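Local coordinates for merozoite surface protein-1 (Plasmodium knowlesi strain H, PDB 1N1I) that probably takes part in merozoite binding to, invasion of and egress from host erythrocytes, here represented by its C-terminal pair of EGF-like domains, at residues E66-M69 / V75-K78; G83-F88 / F92-S97. All coordinates share one frame; numbering follows the deposited sequence.

Both contacts pair neighbouring antiparallel strands of the second EGF-like module and share no segment. Interaction 1 has the longer regular pairing, four bridged pairs; it is partly buried, with two disulfide-bonded cysteines, a valine and a methionine on one face and polar or charged side chains on the other. Interaction 2, about 14 Å away between centres, is a surface contact with just two bridged pairs, continued by a run of serines. Both are tied by disulfides within the module, Cys67-Cys54 and Cys77-Cys61 in interaction 1 and Cys93-Cys79 in interaction 2. What sets interaction 2 apart is its serine hydroxyl bond and its aromatic contact, through which Phe92 reaches strands 22-26 and 32-36.

Interaction 1: residues E66-M69 / V75-K78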
ATOM      1  N   GLU A  66       8.548  -5.352   3.631  1.00 46.15           N
ATOM      2  CA  GLU A  66       9.946  -4.945   3.747  1.00 46.77           C
ATOM      3  C   GLU A  66      10.227  -3.891   2.687  1.00 42.57           C
ATOM      4  O   GLU A  66       9.893  -4.071   1.517  1.00 45.63           O
ATOM      5  CB  GLU A  66      10.871  -6.154   3.550  1.00 53.99           C
ATOM      6  CG  GLU A  66      12.341  -5.799   3.313  1.00 64.83           C
ATOM      7  CD  GLU A  66      13.295  -6.616   4.175  1.00 66.17           C
ATOM      8  OE1 GLU A  66      13.500  -6.263   5.354  1.00 68.88           O
ATOM      9  OE2 GLU A  66      13.838  -7.621   3.680  1.00 65.88           O
ATOM     10  N   CYS A  67      10.839  -2.790   3.106  1.00 46.05           N
ATOM     11  CA  CYS A  67      11.153  -1.685   2.206  1.00 51.59           C
ATOM     12  C   CYS A  67      12.631  -1.700   1.834  1.00 56.58           C
ATOM     13  O   CYS A  67      13.490  -1.886   2.697  1.00 58.75           O
ATOM     14  CB  CYS A  67      10.815  -0.357   2.893  1.00 39.83           C
ATOM     15  SG  CYS A  67      10.910   1.156   1.880  1.00 44.00           S
ATOM     16  N   THR A  68      12.924  -1.459   0.567  1.00 60.42           N
ATOM     17  CA  THR A  68      14.306  -1.493   0.149  1.00 64.87           C
ATOM     18  C   THR A  68      14.466  -0.632  -1.062  1.00 69.65           C
ATOM     19  O   THR A  68      13.497  -0.072  -1.569  1.00 69.45           O
ATOM     20  CB  THR A  68      14.799  -2.944  -0.238  1.00 63.16           C
ATOM     21  OG1 THR A  68      14.107  -3.406  -1.401  1.00 64.46           O
ATOM     22  CG2 THR A  68      14.590  -3.929   0.898  1.00 61.61           C
ATOM     23  N   MET A  69      15.721  -0.573  -1.505  1.00 82.91           N
ATOM     24  CA  MET A  69      16.184   0.181  -2.661  1.00 90.84           C
ATOM     25  C   MET A  69      16.910  -0.802  -3.580  1.00 96.04           C
ATOM     26  O   MET A  69      17.833  -1.516  -3.165  1.00100.01           O
ATOM     27  CB  MET A  69      17.149   1.282  -2.222  1.00 91.64           C
ATOM     28  CG  MET A  69      16.620   2.161  -1.097  1.00 91.54           C
ATOM     29  SD  MET A  69      15.059   2.992  -1.476  1.00 86.19           S
ATOM     30  CE  MET A  69      15.643   4.555  -2.055  1.00 88.64           C
ATOM     31  N   VAL A  75      12.094   2.605  -4.783  1.00 84.46           N
ATOM     32  CA  VAL A  75      11.589   1.868  -3.630  1.00 74.17           C
ATOM     33  C   VAL A  75      10.838   0.616  -4.060  1.00 68.66           C
ATOM     34  O   VAL A  75      10.059   0.640  -5.012  1.00 61.18           O
ATOM     35  CB  VAL A  75      10.632   2.676  -2.796  1.00 75.93           C
ATOM     36  CG1 VAL A  75       9.988   1.764  -1.775  1.00 76.74           C
ATOM     37  CG2 VAL A  75      11.372   3.794  -2.105  1.00 77.17           C
ATOM     38  N   GLU A  76      11.104  -0.475  -3.345  1.00 66.92           N
ATOM     39  CA  GLU A  76      10.489  -1.767  -3.606  1.00 64.91           C
ATOM     40  C   GLU A  76       9.903  -2.307  -2.307  1.00 60.46           C
ATOM     41  O   GLU A  76      10.560  -2.271  -1.240  1.00 59.59           O
ATOM     42  CB  GLU A  76      11.504  -2.777  -4.165  1.00 66.31           C
ATOM     43  CG  GLU A  76      10.831  -3.850  -5.029  1.00 75.45           C
ATOM     44  CD  GLU A  76      11.480  -5.210  -4.950  1.00 78.93           C
ATOM     45  OE1 GLU A  76      12.726  -5.255  -4.912  1.00 83.59           O
ATOM     46  OE2 GLU A  76      10.746  -6.226  -4.943  1.00 78.25           O
ATOM     47  N   CYS A  77       8.660  -2.771  -2.401  1.00 50.09           N
ATOM     48  CA  CYS A  77       8.003  -3.338  -1.237  1.00 46.35           C
ATOM     49  C   CYS A  77       7.820  -4.818  -1.501  1.00 46.32           C
ATOM     50  O   CYS A  77       7.436  -5.218  -2.602  1.00 48.04           O
ATOM     51  CB  CYS A  77       6.629  -2.703  -1.031  1.00 31.78           C
ATOM     52  SG  CYS A  77       6.592  -0.891  -0.969  1.00 36.00           S
ATOM     53  N   LYS A  78       8.102  -5.625  -0.490  1.00 42.29           N
ATOM     54  CA  LYS A  78       7.938  -7.064  -0.601  1.00 43.83           C
ATOM     55  C   LYS A  78       7.255  -7.635   0.622  1.00 39.17           C
ATOM     56  O   LYS A  78       7.631  -7.337   1.747  1.00 37.21           O
ATOM     57  CB  LYS A  78       9.289  -7.757  -0.767  1.00 54.09           C
ATOM     58  CG  LYS A  78       9.850  -7.724  -2.172  1.00 71.85           C
ATOM     59  CD  LYS A  78      11.145  -8.522  -2.228  1.00 83.43           C
ATOM     60  CE  LYS A  78      11.657  -8.674  -3.646  1.00 90.11           C
ATOM     61  NZ  LYS A  78      12.933  -9.442  -3.675  1.00 92.65           N
TER
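Val75 divides its two methyl groups between two sulfur atoms of the facing strand. Its CG1 lies 3.8 Å from SG of Cys67, and its CG2 the same 3.8 Å from SD of Met69. The valine torsion sets this up: CG1 is anti to the backbone N (chi1 170°) and reaches along the strand toward the cysteine, leaving CG2 to meet the methionine. Met69 folds back to make its half of the contact: CG lies beside the backbone N and the chain bends at chi2 (-58°), which brings SD back toward Val75, and the two side chains cross obliquely. Cys77 projects from this same face opposite Cys67, yet their sulfurs are not joined to each other: Cys67 is bonded to Cys54 and Cys77 to Cys61. The arrangement is the beta hairpin of an EGF-like module, in which paired strands carry half-cystines that fasten the sheet to the segment before it. Val75 also touches Ile52, and Cys77 packs on Leu38 from the preceding EGF-like module. On the other face, Thr68 and Glu76 lie side by side and point the same way, with OG1 of Thr68 3.8 Å from CB of Glu76. The pair is hydrogen-bonded through its backbones: Glu76 N donates to Thr68 O at 3.0 Å from above the carbonyl plane, 35° out of it, while Thr68 N approaches Glu76 O within the plane of that carbonyl at 3.1 Å. Glu66 and Lys78 form the next hydrogen-bonded pair on this polar face, and Glu66 N reaches Lys78 O in a nearly straight 2.9 Å bond. Their side chains start on the same face as Thr68, but their ends lead away from the opposite strand.

Interaction 2: residues G83-F88 / F92-S97; sequences GSEPLF and FCSSSS
Ser94 grips one carbonyl oxygen twice, with its backbone and its side chain together. Its N donates to Glu85 O at 2.7 Å, lying in the plane of that carbonyl, and its OG donates to the same oxygen at 2.6 Å from 42° above the plane. This two-donor grip is possible because the hydroxyl swings beside its own backbone N (chi1 -35°), placing both donors next to a single acceptor. CB of Glu85 and CD2 of Leu87, both from 83-88, lie against the hydroxyl, the latter 3.6 Å from Ser94 OG. Beyond, the pairing becomes regular. Leu87 and Phe92 form a hydrogen-bonded antiparallel pair, with Leu87 N reaching Phe92 O at 2.7 Å and Phe92 N returning a longer bond of 3.2 Å to Leu87 O. Their side chains leave the same face, where CB of Leu87 lies 3.9 Å from CB of Phe92. Toward the turn, the side chains of Phe88 and Phe92 run side by side in the same direction, but their ring planes are steeply inclined; CD2 of Phe88 arrives at the edge of the Phe92 ring, near its plane, 4.0 Å from CD2 of Phe92. Pro86 and Cys93 make the adjoining non-hydrogen-bonded pair; together the two bridges form a short hairpin of the kind that closes an EGF-like module. The last half-cystine of that module is Cys93, whose disulfide to Cys79 fixes the hairpin to the chain just after strand 75-78, and whose side chain rests on Glu64 and Ala65. Leu87 and Phe92 on one face, with Phe88 beside them, meet the first EGF-like module: Leu87 touches Tyr25 and Phe88 touches Ala23 of strand 22-26, while the Phe92 ring meets that of Tyr25 and packs on Glu33 and Arg35 of strand 32-36.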
ATOM      1  N   GLY A  83       2.841 -16.635   1.356  1.00 54.96           N
ATOM      2  CA  GLY A  83       1.409 -16.761   1.189  1.00 54.52           C
ATOM      3  C   GLY A  83       0.730 -15.441   0.905  1.00 52.97           C
ATOM      4  O   GLY A  83      -0.350 -15.422   0.323  1.00 52.51           O
ATOM      5  N   SER A  84       1.353 -14.340   1.319  1.00 48.48           N
ATOM      6  CA  SER A  84       0.786 -13.016   1.091  1.00 48.23           C
ATOM      7  C   SER A  84       1.514 -12.366  -0.075  1.00 45.04           C
ATOM      8  O   SER A  84       2.717 -12.543  -0.230  1.00 40.47           O
ATOM      9  CB  SER A  84       0.911 -12.142   2.349  1.00 50.90           C
ATOM     10  OG  SER A  84       2.257 -11.813   2.632  1.00 58.77           O
ATOM     11  N   GLU A  85       0.777 -11.626  -0.895  1.00 49.17           N
ATOM     12  CA  GLU A  85       1.354 -10.965  -2.057  1.00 51.72           C
ATOM     13  C   GLU A  85       1.192  -9.449  -2.003  1.00 50.49           C
ATOM     14  O   GLU A  85       0.325  -8.929  -1.303  1.00 49.69           O
ATOM     15  CB  GLU A  85       0.712 -11.499  -3.336  1.00 57.84           C
ATOM     16  CG  GLU A  85       0.863 -12.996  -3.552  1.00 72.25           C
ATOM     17  CD  GLU A  85       2.307 -13.470  -3.490  1.00 78.92           C
ATOM     18  OE1 GLU A  85       3.191 -12.827  -4.104  1.00 82.39           O
ATOM     19  OE2 GLU A  85       2.551 -14.503  -2.832  1.00 83.18           O
ATOM     20  N   PRO A  86       2.026  -8.719  -2.756  1.00 47.07           N
ATOM     21  CA  PRO A  86       1.961  -7.258  -2.777  1.00 46.22           C
ATOM     22  C   PRO A  86       0.928  -6.656  -3.730  1.00 44.42           C
ATOM     23  O   PRO A  86       1.024  -6.817  -4.943  1.00 48.66           O
ATOM     24  CB  PRO A  86       3.386  -6.870  -3.155  1.00 47.82           C
ATOM     25  CG  PRO A  86       3.764  -7.950  -4.104  1.00 45.79           C
ATOM     26  CD  PRO A  86       3.252  -9.197  -3.422  1.00 44.90           C
ATOM     27  N   LEU A  87      -0.059  -5.966  -3.168  1.00 39.36           N
ATOM     28  CA  LEU A  87      -1.092  -5.296  -3.956  1.00 35.94           C
ATOM     29  C   LEU A  87      -0.707  -3.830  -4.130  1.00 31.01           C
ATOM     30  O   LEU A  87      -0.137  -3.217  -3.220  1.00 36.91           O
ATOM     31  CB  LEU A  87      -2.430  -5.382  -3.238  1.00 33.83           C
ATOM     32  CG  LEU A  87      -3.318  -6.612  -3.411  1.00 37.46           C
ATOM     33  CD1 LEU A  87      -2.620  -7.701  -4.215  1.00 32.05           C
ATOM     34  CD2 LEU A  87      -3.715  -7.101  -2.032  1.00 33.54           C
ATOM     35  N   PHE A  88      -1.023  -3.258  -5.286  1.00 29.57           N
ATOM     36  CA  PHE A  88      -0.673  -1.859  -5.535  1.00 35.48           C
ATOM     37  C   PHE A  88       0.809  -1.665  -5.214  1.00 37.64           C
ATOM     38  O   PHE A  88       1.186  -0.843  -4.377  1.00 35.90           O
ATOM     39  CB  PHE A  88      -1.521  -0.936  -4.658  1.00 35.54           C
ATOM     40  CG  PHE A  88      -2.983  -1.048  -4.917  1.00 28.91           C
ATOM     41  CD1 PHE A  88      -3.544  -0.450  -6.032  1.00 28.63           C
ATOM     42  CD2 PHE A  88      -3.797  -1.787  -4.068  1.00 29.25           C
ATOM     43  CE1 PHE A  88      -4.902  -0.589  -6.303  1.00 26.33           C
ATOM     44  CE2 PHE A  88      -5.155  -1.931  -4.331  1.00 31.56           C
ATOM     45  CZ  PHE A  88      -5.708  -1.330  -5.449  1.00 32.84           C
ATOM     46  N   PHE A  92      -0.206  -2.520  -0.118  1.00 30.99           N
ATOM     47  CA  PHE A  92      -1.023  -3.462   0.638  1.00 32.81           C
ATOM     48  C   PHE A  92      -0.450  -4.870   0.502  1.00 34.63           C
ATOM     49  O   PHE A  92       0.054  -5.240  -0.559  1.00 40.55           O
ATOM     50  CB  PHE A  92      -2.461  -3.478   0.114  1.00 26.42           C
ATOM     51  CG  PHE A  92      -3.323  -2.382   0.664  1.00 28.32           C
ATOM     52  CD1 PHE A  92      -3.750  -2.413   1.994  1.00 31.19           C
ATOM     53  CD2 PHE A  92      -3.721  -1.323  -0.142  1.00 22.78           C
ATOM     54  CE1 PHE A  92      -4.560  -1.395   2.522  1.00 25.34           C
ATOM     55  CE2 PHE A  92      -4.531  -0.293   0.375  1.00 37.69           C
ATOM     56  CZ  PHE A  92      -4.954  -0.339   1.717  1.00 26.09           C
ATOM     57  N   CYS A  93      -0.508  -5.651   1.571  1.00 37.00           N
ATOM     58  CA  CYS A  93      -0.037  -7.024   1.503  1.00 39.06           C
ATOM     59  C   CYS A  93      -1.241  -7.933   1.700  1.00 42.17           C
ATOM     60  O   CYS A  93      -1.925  -7.854   2.721  1.00 47.76           O
ATOM     61  CB  CYS A  93       1.007  -7.327   2.583  1.00 34.38           C
ATOM     62  SG  CYS A  93       2.703  -6.775   2.211  1.00 40.08           S
ATOM     63  N   SER A  94      -1.528  -8.760   0.679  1.00 42.82           N
ATOM     64  CA  SER A  94      -2.624  -9.744   0.689  1.00 47.35           C
ATOM     65  C   SER A  94      -2.519 -10.532   1.977  1.00 54.55           C
ATOM     66  O   SER A  94      -1.467 -10.535   2.619  1.00 57.46           O
ATOM     67  CB  SER A  94      -2.473 -10.766  -0.428  1.00 48.72           C
ATOM     68  OG  SER A  94      -1.926 -10.195  -1.595  1.00 58.75           O
ATOM     69  N   SER A  95      -3.594 -11.207   2.372  1.00 60.81           N
ATOM     70  CA  SER A  95      -3.516 -12.002   3.594  1.00 64.25           C
ATOM     71  C   SER A  95      -3.364 -13.454   3.163  1.00 67.48           C
ATOM     72  O   SER A  95      -3.839 -13.854   2.087  1.00 64.45           O
ATOM     73  CB  SER A  95      -4.763 -11.829   4.473  1.00 67.38           C
ATOM     74  OG  SER A  95      -4.463 -12.031   5.853  1.00 61.58           O
ATOM     75  N   SER A  96      -2.680 -14.231   3.996  1.00 74.95           N
ATOM     76  CA  SER A  96      -2.438 -15.636   3.702  1.00 79.72           C
ATOM     77  C   SER A  96      -3.003 -16.595   4.745  1.00 81.53           C
ATOM     78  O   SER A  96      -3.113 -16.259   5.939  1.00 76.61           O
ATOM     79  CB  SER A  96      -0.930 -15.893   3.541  1.00 79.89           C
ATOM     80  OG  SER A  96      -0.229 -15.716   4.761  1.00 85.78           O
ATOM     81  N   SER A  97      -3.342 -17.793   4.268  1.00 86.79           N
ATOM     82  CA  SER A  97      -3.895 -18.869   5.086  1.00 91.03           C
ATOM     83  C   SER A  97      -2.901 -19.405   6.123  1.00 93.43           C
ATOM     84  O   SER A  97      -1.679 -19.279   5.973  1.00 93.91           O
ATOM     85  CB  SER A  97      -4.373 -20.023   4.188  1.00 90.06           C
ATOM     86  OG  SER A  97      -3.299 -20.601   3.457  1.00 93.63           O
TER